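PDB 7DIE: ferritin from Mycoplasma penetrans, which takes up ferrous iron through its B-channels, probably oxidises it at atypical ferroxidase centres and stores it as ferric iron inside a 24-subunit cage. Local coordinates for residues L29-A34 / M52-Q57; E23-N28 / S81-V86; A97-E102 / E140-V145; K18-E23 / A59-L64. All blocks are in the same frame, centred on the assembly; numbering follows the deposited sequence.

Contact 1. Residues L29-A34 / M52-Q57; sequences LYFHLA and MGSDKQ. With FE (Fe (III) ion), chain G.
Phe31 lays its ring on the backbone of Gly53: Gly53 CA sits over one face, 4.2 Å from the ring centroid of Phe31 and 27° off the normal, a CH-pi contact. Close by, Phe31 CZ comes within 3.4 Å of Gly53 C. With no side chain at Gly53, the axes of 29-34 and 52-57 approach to 8.9 Å; their parent helices, 10-39 and 43-70, are antiparallel neighbours in the ferritin four-helix bundle. Tyr30 fills the inner side of this tight seam. Its CG stands anti to its carbonyl carbon (chi1 -62°), which turns the ring edge to Gly53 N and Lys56 CE, while Tyr30 CD2 rests 3.7 Å from Met52 CB.

On the other flank the fit is looser and the groups are polar. Ser54 OG, partly exposed and bonded to Val50 O, lies at the edge of the Phe31 ring, 3.9 Å from Phe31 CZ. The Gln57 amide comes obliquely to that ring, the two planes 53° apart, with Gln57 NE2 3.6 Å from Phe31 CE2. A second subunit packs here, its Tyr20 on Phe31 and its Gln57 on Gln57.

No hydrogen bond spans the two segments, so packing alone joins them, and the polar ends of Tyr30 and Lys56 turn to the bundle interior. Tyr30 OH probably hydrogen-bonds to Glu102, and Lys56 NZ is held by Glu23, Glu102 and Asp138. Asp55 binds the iron through OD2, although its side chain is modelled in two conformers, which makes the detail less certain. The ammonium group of Lys56 would partly offset the negative charge gathered around that metal.

Contact 2. Residues E23-N28 / S81-V86; sequences ELCAAN and SVPELV
Asn28 ND2 gives a hydrogen bond to Ser81 O, 2.8 Å long and 158° at the hydrogen. The acceptor lies in the amide plane of Asn28, whereas the donor stands tilted 35° from the carbonyl plane of Ser81. The same oxygen takes a CA-H...O contact from Cys25, with Cys25 CA 3.2 Å from Ser81 O, so one carbonyl meets two successive turns of the helix. Around this polar point the packing is apolar. Leu24 CD2 touches Ser81 CB at 3.6 Å, and the pyrrolidine ring of Pro83 fits between Cys25 and Asn28, its CD 3.7 Å from Asn28 CB. Cys25 swings SG opposite its own backbone N (chi1 -178°), which carries the sulfur alongside the proline, 3.6 Å from Pro83 CA.

Residues 81-86 belong to the long connection between helices 43-70 and 91-118, the crossover that runs the length of a ferritin four-helix bundle, and this contact lays it along helix 10-39, close to a second subunit.

A second shell fixes the groups just described. Water 2 gives a hydrogen to Ser81 OG at 2.9 Å and accepts one from Asn28 ND2 at 3.1 Å, linking the two side chains a second time. Ser81 OG is also bonded to Asn78 O within the loop. Farther out, Leu29 backs Pro83, Met101 of helix 91-118 lies against Cys25, and Val82 of a second subunit packs on Ser81.

Contact 3. Residues A97-E102 / E140-V145; sequences AALKME and EEISDV. With FE (Fe (III) ion), chain N.
The flat group that meets the opposite helix is the carboxylate of Glu102, approached from its OE1 side by the methyl end of Ile142: Ile142 CD1 lies 3.6 Å from Glu102 OE1 and equally close, 3.6 Å, to Glu102 CB. No ring takes part between the two segments. They sit on helices 91-118 and 122-150, the second antiparallel hairpin of the ferritin four-helix bundle, with local axes 9.3 Å apart at 160°.

Ile142 carries nearly everything. With CG1 beside the backbone N (chi1 -76°), CG2 is left anti to that N and faces the other helix, 3.7 Å from Leu99 N and 4.0 Å from Ala98 CB. The Ile142 side chain crosses that of Glu102 at about a right angle, with CD1 as the touching atom. Leu99 slides past in the opposite direction until its CD1 is 4.0 Å from Ser143 CA. Toward the subunit surface this seam is covered by Val5 of a third subunit, which packs on both Leu99 and Ser143.

The buried carboxylate, with a methyl at its OE1 side, finds its polar partners, Tyr30 and Lys56, on the first helix pair. Asp144, also on helix 122-150, turns away from the seam to an iron of its own. Lys38 of a fourth subunit hydrogen-bonds to the same oxygen that holds this metal: Asp144 OD1 binds the iron at 1.9 Å, and waters 3 and 4 share it.

Contact 4. Residues K18-E23 / A59-L64; sequences KHYNVE and AHMSRL. With FE (Fe (III) ion), chain G.
This contact forms one wall of the iron site inside the ferritin four-helix bundle, where helices 10-39 and 43-70 pass antiparallel. His60, itself in a wider pi-type turn (59-61), binds the iron through NE2 at 2.3 Å, beside Asp55, Asp134 and Asp138, and spends its other nitrogen on the neighbouring helix: His60 ND1 donates to Glu23 OE2 at 2.9 Å, with a bent angle of 146°. His19 NE2 donates to that same Glu23 OE2 at 2.7 Å. The two donors arrive from opposite faces of the carboxylate plane, and the bond at ND1 and the iron at NE2 together limit the rotation of the His60 ring. A sharp bend in the Glu23 chain (chi2 -88°) carries the carboxylate to this place.

Away from the metal the packing turns aromatic and apolar. Met61 CG sits over one face of the Tyr20 ring, and the sulfur stands farther above that face, a Met-aromatic contact. Leu64 CB meets the edge of the Tyr20 ring in plane, while Leu64 CD1 reaches His19, 3.7 Å from His19 CD2.

Overall arrangement
Contacts 1, 2 and 4 all use helix 10-39, and contact 3 lies on the other helix pair. Buried charges join contacts 1, 3 and 4: Lys56 NZ is 3.0 Å from Glu23 OE1 and 2.7 Å from Glu102 OE2, and Tyr30 OH lies 2.5 Å from Glu102 OE1. Contact 2 joins contact 1 by packing, with Pro83 CG 3.7 Å from Leu29 N. Contacts 1 and 4 meet the same iron and water 1, with Asp55 OD2 3.4 Å from His60 NE2. Contacts 3 and 4 are farthest apart, their centres about 18 Å from each other. Contact 2 lies beside a second subunit, its Leu24 side chain about 13 Å from a bound iron.

Contact 1. Residues L29-A34 / M52-Q57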
loop_
_atom_site.group_PDB
_atom_site.type_symbol
_atom_site.label_atom_id
_atom_site.label_comp_id
_atom_site.label_asym_id
_atom_site.label_seq_id
_atom_site.Cartn_x
_atom_site.Cartn_y
_atom_site.Cartn_z
ATOM N N LEU A 29 -3.371 50.190 8.793
ATOM C CA LEU A 29 -4.397 50.780 7.935
ATOM C C LEU A 29 -5.286 49.706 7.322
ATOM O O LEU A 29 -6.521 49.841 7.301
ATOM C CB LEU A 29 -3.750 51.642 6.840
ATOM C CG LEU A 29 -4.804 52.207 5.874
ATOM C CD1 LEU A 29 -5.716 53.233 6.572
ATOM C CD2 LEU A 29 -4.175 52.801 4.622
ATOM N N TYR A 30 -4.686 48.608 6.847
ATOM C CA TYR A 30 -5.481 47.583 6.165
ATOM C C TYR A 30 -6.451 46.895 7.121
ATOM O O TYR A 30 -7.583 46.567 6.736
ATOM C CB TYR A 30 -4.562 46.556 5.474
ATOM C CG TYR A 30 -3.686 47.183 4.404
ATOM C CD1 TYR A 30 -4.054 48.388 3.807
ATOM C CD2 TYR A 30 -2.474 46.598 4.011
ATOM C CE1 TYR A 30 -3.249 48.995 2.836
ATOM C CE2 TYR A 30 -1.660 47.196 3.036
ATOM C CZ TYR A 30 -2.062 48.404 2.458
ATOM O OH TYR A 30 -1.287 49.031 1.502
ATOM N N PHE A 31 -6.045 46.664 8.370
ATOM C CA PHE A 31 -7.004 46.079 9.305
ATOM C C PHE A 31 -8.131 47.062 9.607
ATOM O O PHE A 31 -9.291 46.659 9.749
ATOM C CB PHE A 31 -6.290 45.628 10.586
ATOM C CG PHE A 31 -5.388 44.435 10.377
ATOM C CD1 PHE A 31 -5.884 43.267 9.810
ATOM C CD2 PHE A 31 -4.046 44.494 10.719
ATOM C CE1 PHE A 31 -5.065 42.158 9.607
ATOM C CE2 PHE A 31 -3.213 43.402 10.515
ATOM C CZ PHE A 31 -3.730 42.224 9.956
ATOM N N HIS A 32 -7.812 48.356 9.718
ATOM C CA HIS A 32 -8.863 49.368 9.828
ATOM C C HIS A 32 -9.784 49.332 8.609
ATOM O O HIS A 32 -11.018 49.264 8.740
ATOM C CB HIS A 32 -8.228 50.757 9.995
ATOM C CG HIS A 32 -9.205 51.887 9.892
ATOM N ND1 HIS A 32 -10.172 52.134 10.848
ATOM C CD2 HIS A 32 -9.370 52.834 8.938
ATOM C CE1 HIS A 32 -10.889 53.183 10.483
ATOM N NE2 HIS A 32 -10.416 53.634 9.336
ATOM N N LEU A 33 -9.194 49.349 7.412
ATOM C CA LEU A 33 -9.977 49.354 6.179
ATOM C C LEU A 33 -10.789 48.076 6.018
ATOM O O LEU A 33 -11.839 48.088 5.370
ATOM C CB LEU A 33 -9.046 49.557 4.986
ATOM C CG LEU A 33 -8.396 50.946 4.909
ATOM C CD1 LEU A 33 -7.674 51.129 3.576
ATOM C CD2 LEU A 33 -9.419 52.058 5.138
ATOM N N ALA A 34 -10.323 46.961 6.586
ATOM C CA ALA A 34 -11.147 45.754 6.577
ATOM C C ALA A 34 -12.463 45.992 7.313
ATOM O O ALA A 34 -13.534 45.649 6.812
ATOM C CB ALA A 34 -10.379 44.582 7.193
ATOM N N MET A 52 -4.107 41.277 3.164
ATOM C CA MET A 52 -2.986 42.188 2.930
ATOM C C MET A 52 -2.283 42.533 4.238
ATOM O O MET A 52 -1.049 42.529 4.312
ATOM C CB MET A 52 -3.469 43.469 2.234
ATOM C CG MET A 52 -4.022 43.285 0.826
ATOM S SD MET A 52 -2.859 42.558 -0.331
ATOM C CE MET A 52 -1.616 43.839 -0.462
ATOM N N GLY A 53 -3.054 42.852 5.283
ATOM C CA GLY A 53 -2.441 43.177 6.561
ATOM C C GLY A 53 -1.720 41.990 7.173
ATOM O O GLY A 53 -0.637 42.137 7.747
ATOM N N SER A 54 -2.313 40.795 7.064
ATOM C CA SER A 54 -1.643 39.609 7.594
ATOM C C SER A 54 -0.346 39.338 6.844
ATOM O O SER A 54 0.653 38.925 7.451
ATOM C CB SER A 54 -2.570 38.395 7.521
ATOM O OG SER A 54 -3.750 38.653 8.270
ATOM N N ASP A 55 -0.335 39.556 5.525
ATOM C CA ASP A 55 0.891 39.361 4.756
ATOM C C ASP A 55 1.975 40.346 5.181
ATOM O O ASP A 55 3.156 39.981 5.286
ATOM C CB ASP A 55 0.617 39.500 3.254
ATOM C CG ASP A 55 1.900 39.598 2.440
ATOM O OD1 ASP A 55 2.617 38.582 2.372
ATOM O OD2 ASP A 55 2.203 40.682 1.886
ATOM N N LYS A 56 1.603 41.605 5.424
ATOM C CA LYS A 56 2.604 42.550 5.926
ATOM C C LYS A 56 3.239 42.027 7.209
ATOM O O LYS A 56 4.455 42.128 7.397
ATOM C CB LYS A 56 1.984 43.931 6.177
ATOM C CG LYS A 56 1.510 44.666 4.915
ATOM C CD LYS A 56 2.636 44.798 3.882
ATOM C CE LYS A 56 2.242 45.718 2.703
ATOM N NZ LYS A 56 3.394 45.900 1.742
ATOM N N GLN A 57 2.433 41.444 8.102
ATOM C CA GLN A 57 2.994 40.899 9.341
ATOM C C GLN A 57 3.892 39.700 9.060
ATOM O O GLN A 57 5.032 39.635 9.529
ATOM C CB GLN A 57 1.881 40.477 10.295
ATOM C CG GLN A 57 0.922 41.576 10.740
ATOM C CD GLN A 57 -0.290 40.984 11.436
ATOM O OE1 GLN A 57 -0.748 39.906 11.069
ATOM N NE2 GLN A 57 -0.792 41.666 12.460
HETATM FE FE FE G . 3.688 41.283 0.243
HETATM O O HOH W 1 4.411 39.037 0.581
#

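Contact 2. Residues E23-N28 / S81-V86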
loop_
_atom_site.group_PDB
_atom_site.type_symbol
_atom_site.label_atom_id
_atom_site.label_comp_id
_atom_site.label_asym_id
_atom_site.label_seq_id
_atom_site.Cartn_x
_atom_site.Cartn_y
_atom_site.Cartn_z
ATOM N N GLU A 23 5.776 49.472 6.967
ATOM C CA GLU A 23 5.004 48.252 6.681
ATOM C C GLU A 23 3.925 48.016 7.736
ATOM O O GLU A 23 2.818 47.557 7.419
ATOM C CB GLU A 23 5.930 47.035 6.608
ATOM C CG GLU A 23 7.049 47.143 5.556
ATOM C CD GLU A 23 6.617 46.644 4.181
ATOM O OE1 GLU A 23 5.391 46.543 3.925
ATOM O OE2 GLU A 23 7.512 46.348 3.359
ATOM N N LEU A 24 4.239 48.299 9.002
ATOM C CA LEU A 24 3.246 48.171 10.065
ATOM C C LEU A 24 2.163 49.231 9.929
ATOM O O LEU A 24 0.994 48.979 10.235
ATOM C CB LEU A 24 3.932 48.274 11.437
ATOM C CG LEU A 24 3.034 48.275 12.680
ATOM C CD1 LEU A 24 2.129 47.035 12.700
ATOM C CD2 LEU A 24 3.905 48.362 13.963
ATOM N N CYS A 25 2.530 50.430 9.479
ATOM C CA CYS A 25 1.503 51.438 9.255
ATOM C C CYS A 25 0.511 50.941 8.212
ATOM O O CYS A 25 -0.711 51.069 8.383
ATOM C CB CYS A 25 2.158 52.760 8.826
ATOM S SG CYS A 25 0.983 54.109 8.580
ATOM N N ALA A 26 1.024 50.297 7.159
ATOM C CA ALA A 26 0.171 49.711 6.130
ATOM C C ALA A 26 -0.704 48.614 6.711
ATOM O O ALA A 26 -1.911 48.577 6.458
ATOM C CB ALA A 26 1.027 49.164 4.982
ATOM N N ALA A 27 -0.108 47.708 7.496
ATOM C CA ALA A 27 -0.888 46.648 8.139
ATOM C C ALA A 27 -1.999 47.238 8.990
ATOM O O ALA A 27 -3.163 46.825 8.889
ATOM C CB ALA A 27 0.021 45.764 9.005
ATOM N N ASN A 28 -1.644 48.203 9.845
ATOM C CA ASN A 28 -2.620 48.871 10.700
ATOM C C ASN A 28 -3.727 49.515 9.885
ATOM O O ASN A 28 -4.903 49.431 10.253
ATOM C CB ASN A 28 -1.921 49.924 11.568
ATOM C CG ASN A 28 -1.160 49.300 12.721
ATOM O OD1 ASN A 28 -1.492 48.196 13.149
ATOM N ND2 ASN A 28 -0.147 50.007 13.243
ATOM N N SER A 81 4.238 54.237 12.769
ATOM C CA SER A 81 3.444 53.028 12.572
ATOM C C SER A 81 1.942 53.258 12.660
ATOM O O SER A 81 1.182 52.339 12.346
ATOM C CB SER A 81 3.839 51.977 13.611
ATOM O OG SER A 81 3.342 52.332 14.907
ATOM N N VAL A 82 1.488 54.428 13.109
ATOM C CA VAL A 82 0.073 54.686 13.357
ATOM C C VAL A 82 -0.480 55.465 12.153
ATOM O O VAL A 82 -0.035 56.600 11.915
ATOM C CB VAL A 82 -0.138 55.463 14.662
ATOM C CG1 VAL A 82 -1.624 55.762 14.874
ATOM C CG2 VAL A 82 0.422 54.671 15.834
ATOM N N PRO A 83 -1.425 54.908 11.398
ATOM C CA PRO A 83 -1.896 55.612 10.197
ATOM C C PRO A 83 -2.806 56.776 10.549
ATOM O O PRO A 83 -3.531 56.749 11.542
ATOM C CB PRO A 83 -2.653 54.527 9.416
ATOM C CG PRO A 83 -3.060 53.551 10.427
ATOM C CD PRO A 83 -2.028 53.574 11.530
ATOM N N GLU A 84 -2.733 57.823 9.729
ATOM C CA GLU A 84 -3.632 58.965 9.866
ATOM C C GLU A 84 -4.985 58.598 9.276
ATOM O O GLU A 84 -5.088 58.351 8.070
ATOM C CB GLU A 84 -3.050 60.186 9.160
ATOM C CG GLU A 84 -1.975 60.901 9.957
ATOM C CD GLU A 84 -2.535 62.034 10.796
ATOM O OE1 GLU A 84 -2.768 63.128 10.237
ATOM O OE2 GLU A 84 -2.746 61.830 12.014
ATOM N N LEU A 85 -6.021 58.564 10.109
ATOM C CA LEU A 85 -7.333 58.071 9.699
ATOM C C LEU A 85 -8.227 59.234 9.281
ATOM O O LEU A 85 -8.426 60.180 10.052
ATOM C CB LEU A 85 -7.993 57.282 10.831
ATOM C CG LEU A 85 -7.359 55.952 11.253
ATOM C CD1 LEU A 85 -8.394 55.079 11.956
ATOM C CD2 LEU A 85 -6.713 55.217 10.070
ATOM N N VAL A 86 -8.755 59.160 8.066
ATOM C CA VAL A 86 -9.798 60.055 7.614
ATOM C C VAL A 86 -11.116 59.287 7.600
ATOM O O VAL A 86 -11.155 58.071 7.763
ATOM C CB VAL A 86 -9.475 60.668 6.227
ATOM C CG1 VAL A 86 -8.040 61.200 6.202
ATOM C CG2 VAL A 86 -9.694 59.646 5.117
HETATM O O HOH W 2 1.452 50.375 15.908
#

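Contact 3. Residues A97-E102 / E140-V145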
loop_
_atom_site.group_PDB
_atom_site.type_symbol
_atom_site.label_atom_id
_atom_site.label_comp_id
_atom_site.label_asym_id
_atom_site.label_seq_id
_atom_site.Cartn_x
_atom_site.Cartn_y
_atom_site.Cartn_z
ATOM N N ALA A 97 -7.392 55.295 -0.234
ATOM C CA ALA A 97 -6.475 55.361 0.894
ATOM C C ALA A 97 -5.497 54.197 0.863
ATOM O O ALA A 97 -4.312 54.369 1.167
ATOM C CB ALA A 97 -7.264 55.375 2.201
ATOM N N ALA A 98 -5.978 53.004 0.488
ATOM C CA ALA A 98 -5.096 51.843 0.380
ATOM C C ALA A 98 -4.040 52.044 -0.701
ATOM O O ALA A 98 -2.868 51.694 -0.511
ATOM C CB ALA A 98 -5.921 50.587 0.089
ATOM N N LEU A 99 -4.443 52.577 -1.861
ATOM C CA LEU A 99 -3.481 52.826 -2.933
ATOM C C LEU A 99 -2.415 53.830 -2.502
ATOM O O LEU A 99 -1.226 53.653 -2.800
ATOM C CB LEU A 99 -4.216 53.323 -4.179
ATOM C CG LEU A 99 -3.404 53.447 -5.464
ATOM C CD1 LEU A 99 -2.876 52.084 -5.881
ATOM C CD2 LEU A 99 -4.267 54.051 -6.576
ATOM N N LYS A 100 -2.820 54.903 -1.811
ATOM C CA LYS A 100 -1.837 55.871 -1.325
ATOM C C LYS A 100 -0.870 55.223 -0.344
ATOM O O LYS A 100 0.340 55.482 -0.381
ATOM C CB LYS A 100 -2.535 57.057 -0.650
ATOM C CG LYS A 100 -3.266 57.981 -1.591
ATOM C CD LYS A 100 -4.041 59.048 -0.815
ATOM C CE LYS A 100 -5.247 59.522 -1.623
ATOM N NZ LYS A 100 -6.292 60.146 -0.767
ATOM N N MET A 101 -1.388 54.371 0.537
ATOM C CA MET A 101 -0.543 53.737 1.546
ATOM C C MET A 101 0.466 52.797 0.910
ATOM O O MET A 101 1.661 52.858 1.209
ATOM C CB MET A 101 -1.412 52.976 2.538
ATOM C CG MET A 101 -0.620 52.208 3.580
ATOM S SD MET A 101 0.016 53.346 4.832
ATOM C CE MET A 101 1.787 53.155 4.668
ATOM N N GLU A 102 0.001 51.890 0.040
ATOM C CA GLU A 102 0.938 50.936 -0.543
ATOM C C GLU A 102 1.955 51.647 -1.418
ATOM O O GLU A 102 3.122 51.243 -1.488
ATOM C CB GLU A 102 0.188 49.866 -1.342
ATOM C CG GLU A 102 1.028 48.634 -1.606
ATOM C CD GLU A 102 1.546 47.993 -0.322
ATOM O OE1 GLU A 102 0.753 47.798 0.619
ATOM O OE2 GLU A 102 2.739 47.662 -0.262
ATOM N N GLU A 140 0.538 46.073 -7.071
ATOM C CA GLU A 140 -0.325 45.571 -8.138
ATOM C C GLU A 140 -1.645 45.048 -7.591
ATOM O O GLU A 140 -2.705 45.281 -8.183
ATOM C CB GLU A 140 0.377 44.470 -8.932
ATOM C CG GLU A 140 -0.466 43.986 -10.109
ATOM C CD GLU A 140 0.187 42.857 -10.876
ATOM O OE1 GLU A 140 0.549 41.837 -10.260
ATOM O OE2 GLU A 140 0.354 43.002 -12.100
ATOM N N GLU A 141 -1.596 44.311 -6.480
ATOM C CA GLU A 141 -2.811 43.755 -5.889
ATOM C C GLU A 141 -3.781 44.854 -5.480
ATOM O O GLU A 141 -4.981 44.781 -5.760
ATOM C CB GLU A 141 -2.452 42.899 -4.670
ATOM C CG GLU A 141 -1.907 41.525 -5.016
ATOM C CD GLU A 141 -2.943 40.435 -4.758
ATOM O OE1 GLU A 141 -3.717 40.103 -5.683
ATOM O OE2 GLU A 141 -2.999 39.929 -3.615
ATOM N N ILE A 142 -3.284 45.865 -4.773
ATOM C CA ILE A 142 -4.167 46.947 -4.352
ATOM C C ILE A 142 -4.629 47.752 -5.558
ATOM O O ILE A 142 -5.808 48.121 -5.666
ATOM C CB ILE A 142 -3.450 47.806 -3.303
ATOM C CG1 ILE A 142 -3.460 47.029 -1.986
ATOM C CG2 ILE A 142 -4.139 49.176 -3.153
ATOM C CD1 ILE A 142 -2.493 47.513 -0.992
ATOM N N SER A 143 -3.713 48.005 -6.496
ATOM C CA SER A 143 -4.048 48.691 -7.744
ATOM C C SER A 143 -5.146 47.971 -8.521
ATOM O O SER A 143 -6.048 48.615 -9.079
ATOM C CB SER A 143 -2.784 48.826 -8.596
ATOM O OG SER A 143 -3.013 49.642 -9.727
ATOM N N ASP A 144 -5.097 46.636 -8.571
ATOM C CA ASP A 144 -6.139 45.896 -9.287
ATOM C C ASP A 144 -7.507 46.117 -8.645
ATOM O O ASP A 144 -8.505 46.345 -9.344
ATOM C CB ASP A 144 -5.800 44.402 -9.331
ATOM C CG ASP A 144 -4.676 44.074 -10.312
ATOM O OD1 ASP A 144 -4.221 44.970 -11.050
ATOM O OD2 ASP A 144 -4.222 42.917 -10.327
ATOM N N VAL A 145 -7.576 46.049 -7.312
ATOM C CA VAL A 145 -8.855 46.238 -6.627
ATOM C C VAL A 145 -9.319 47.690 -6.742
ATOM O O VAL A 145 -10.515 47.963 -6.883
ATOM C CB VAL A 145 -8.753 45.777 -5.161
ATOM C CG1 VAL A 145 -10.080 45.984 -4.432
ATOM C CG2 VAL A 145 -8.353 44.299 -5.108
HETATM FE FE FE N . -4.400 45.494 -12.838
HETATM O O HOH W 3 -5.087 47.672 -12.678
HETATM O O HOH W 4 -5.802 44.571 -13.703
#

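Contact 4. Residues K18-E23 / A59-L64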
loop_
_atom_site.group_PDB
_atom_site.type_symbol
_atom_site.label_atom_id
_atom_site.label_comp_id
_atom_site.label_asym_id
_atom_site.label_seq_id
_atom_site.Cartn_x
_atom_site.Cartn_y
_atom_site.Cartn_z
ATOM N N LYS A 18 12.723 52.286 10.343
ATOM C CA LYS A 18 11.648 53.129 9.831
ATOM C C LYS A 18 10.822 52.384 8.797
ATOM O O LYS A 18 9.596 52.523 8.751
ATOM C CB LYS A 18 12.216 54.412 9.221
ATOM C CG LYS A 18 11.131 55.285 8.590
ATOM C CD LYS A 18 11.690 56.553 7.970
ATOM C CE LYS A 18 10.564 57.495 7.563
ATOM N NZ LYS A 18 11.073 58.755 6.962
ATOM N N HIS A 19 11.469 51.594 7.949
ATOM C CA HIS A 19 10.671 50.865 6.977
ATOM C C HIS A 19 9.781 49.819 7.657
ATOM O O HIS A 19 8.650 49.578 7.211
ATOM C CB HIS A 19 11.545 50.202 5.926
ATOM C CG HIS A 19 10.722 49.528 4.886
ATOM N ND1 HIS A 19 9.883 50.235 4.047
ATOM C CD2 HIS A 19 10.489 48.219 4.643
ATOM C CE1 HIS A 19 9.209 49.386 3.296
ATOM N NE2 HIS A 19 9.559 48.158 3.637
ATOM N N TYR A 20 10.260 49.187 8.732
ATOM C CA TYR A 20 9.367 48.327 9.515
ATOM C C TYR A 20 8.122 49.095 9.945
ATOM O O TYR A 20 6.990 48.602 9.820
ATOM C CB TYR A 20 10.105 47.762 10.736
ATOM C CG TYR A 20 9.272 46.791 11.581
ATOM C CD1 TYR A 20 8.298 47.254 12.448
ATOM C CD2 TYR A 20 9.501 45.422 11.526
ATOM C CE1 TYR A 20 7.537 46.383 13.219
ATOM C CE2 TYR A 20 8.756 44.531 12.311
ATOM C CZ TYR A 20 7.775 45.023 13.158
ATOM O OH TYR A 20 7.008 44.170 13.942
ATOM N N ASN A 21 8.311 50.315 10.464
ATOM C CA ASN A 21 7.158 51.111 10.881
ATOM C C ASN A 21 6.241 51.426 9.706
ATOM O O ASN A 21 5.029 51.545 9.886
ATOM C CB ASN A 21 7.621 52.413 11.555
ATOM C CG ASN A 21 8.098 52.196 12.978
ATOM O OD1 ASN A 21 7.317 52.294 13.924
ATOM N ND2 ASN A 21 9.381 51.878 13.138
ATOM N N VAL A 22 6.798 51.593 8.505
ATOM C CA VAL A 22 5.959 51.890 7.344
ATOM C C VAL A 22 5.157 50.660 6.929
ATOM O O VAL A 22 3.969 50.765 6.575
ATOM C CB VAL A 22 6.820 52.431 6.189
ATOM C CG1 VAL A 22 5.987 52.544 4.908
ATOM C CG2 VAL A 22 7.418 53.799 6.571
ATOM N N GLU A 23 5.776 49.472 6.967
ATOM C CA GLU A 23 5.004 48.252 6.681
ATOM C C GLU A 23 3.925 48.016 7.736
ATOM O O GLU A 23 2.818 47.557 7.419
ATOM C CB GLU A 23 5.930 47.035 6.608
ATOM C CG GLU A 23 7.049 47.143 5.556
ATOM C CD GLU A 23 6.617 46.644 4.181
ATOM O OE1 GLU A 23 5.391 46.543 3.925
ATOM O OE2 GLU A 23 7.512 46.348 3.359
ATOM N N ALA A 59 5.188 38.281 6.285
ATOM C CA ALA A 59 6.219 38.247 5.256
ATOM C C ALA A 59 7.141 39.459 5.284
ATOM O O ALA A 59 8.335 39.310 5.047
ATOM C CB ALA A 59 5.581 38.137 3.868
ATOM N N HIS A 60 6.625 40.654 5.588
ATOM C CA HIS A 60 7.459 41.861 5.531
ATOM C C HIS A 60 8.087 42.166 6.884
ATOM O O HIS A 60 9.312 42.143 7.026
ATOM C CB HIS A 60 6.624 43.053 5.054
ATOM C CG HIS A 60 6.115 42.898 3.654
ATOM N ND1 HIS A 60 6.524 43.710 2.619
ATOM C CD2 HIS A 60 5.248 42.007 3.115
ATOM C CE1 HIS A 60 5.915 43.341 1.504
ATOM N NE2 HIS A 60 5.146 42.300 1.773
ATOM N N MET A 61 7.249 42.434 7.888
ATOM C CA MET A 61 7.762 42.757 9.218
ATOM C C MET A 61 8.633 41.629 9.766
ATOM O O MET A 61 9.645 41.883 10.419
ATOM C CB MET A 61 6.588 43.053 10.152
ATOM C CG MET A 61 5.838 44.313 9.762
ATOM S SD MET A 61 4.100 44.377 10.251
ATOM C CE MET A 61 4.248 43.982 11.963
ATOM N N SER A 62 8.251 40.368 9.512
ATOM C CA SER A 62 9.039 39.250 10.026
ATOM C C SER A 62 10.438 39.236 9.422
ATOM O O SER A 62 11.417 39.001 10.135
ATOM C CB SER A 62 8.339 37.915 9.735
ATOM O OG SER A 62 8.242 37.699 8.334
ATOM N N ARG A 63 10.556 39.484 8.111
ATOM C CA ARG A 63 11.883 39.511 7.487
ATOM C C ARG A 63 12.721 40.672 8.023
ATOM O O ARG A 63 13.931 40.528 8.215
ATOM C CB ARG A 63 11.769 39.610 5.960
ATOM C CG ARG A 63 11.506 38.275 5.246
ATOM C CD ARG A 63 11.346 38.496 3.732
ATOM N NE ARG A 63 11.255 37.235 2.996
ATOM C CZ ARG A 63 10.160 36.484 2.936
ATOM N NH1 ARG A 63 9.042 36.860 3.569
ATOM N NH2 ARG A 63 10.177 35.348 2.249
ATOM N N LEU A 64 12.092 41.822 8.294
ATOM C CA LEU A 64 12.851 42.977 8.780
ATOM C C LEU A 64 13.355 42.749 10.196
ATOM O O LEU A 64 14.523 43.009 10.491
ATOM C CB LEU A 64 11.996 44.249 8.714
ATOM C CG LEU A 64 11.617 44.665 7.293
ATOM C CD1 LEU A 64 10.461 45.654 7.295
ATOM C CD2 LEU A 64 12.824 45.273 6.575
HETATM FE FE FE G . 3.688 41.283 0.243
HETATM O O HOH W 1 4.411 39.037 0.581
#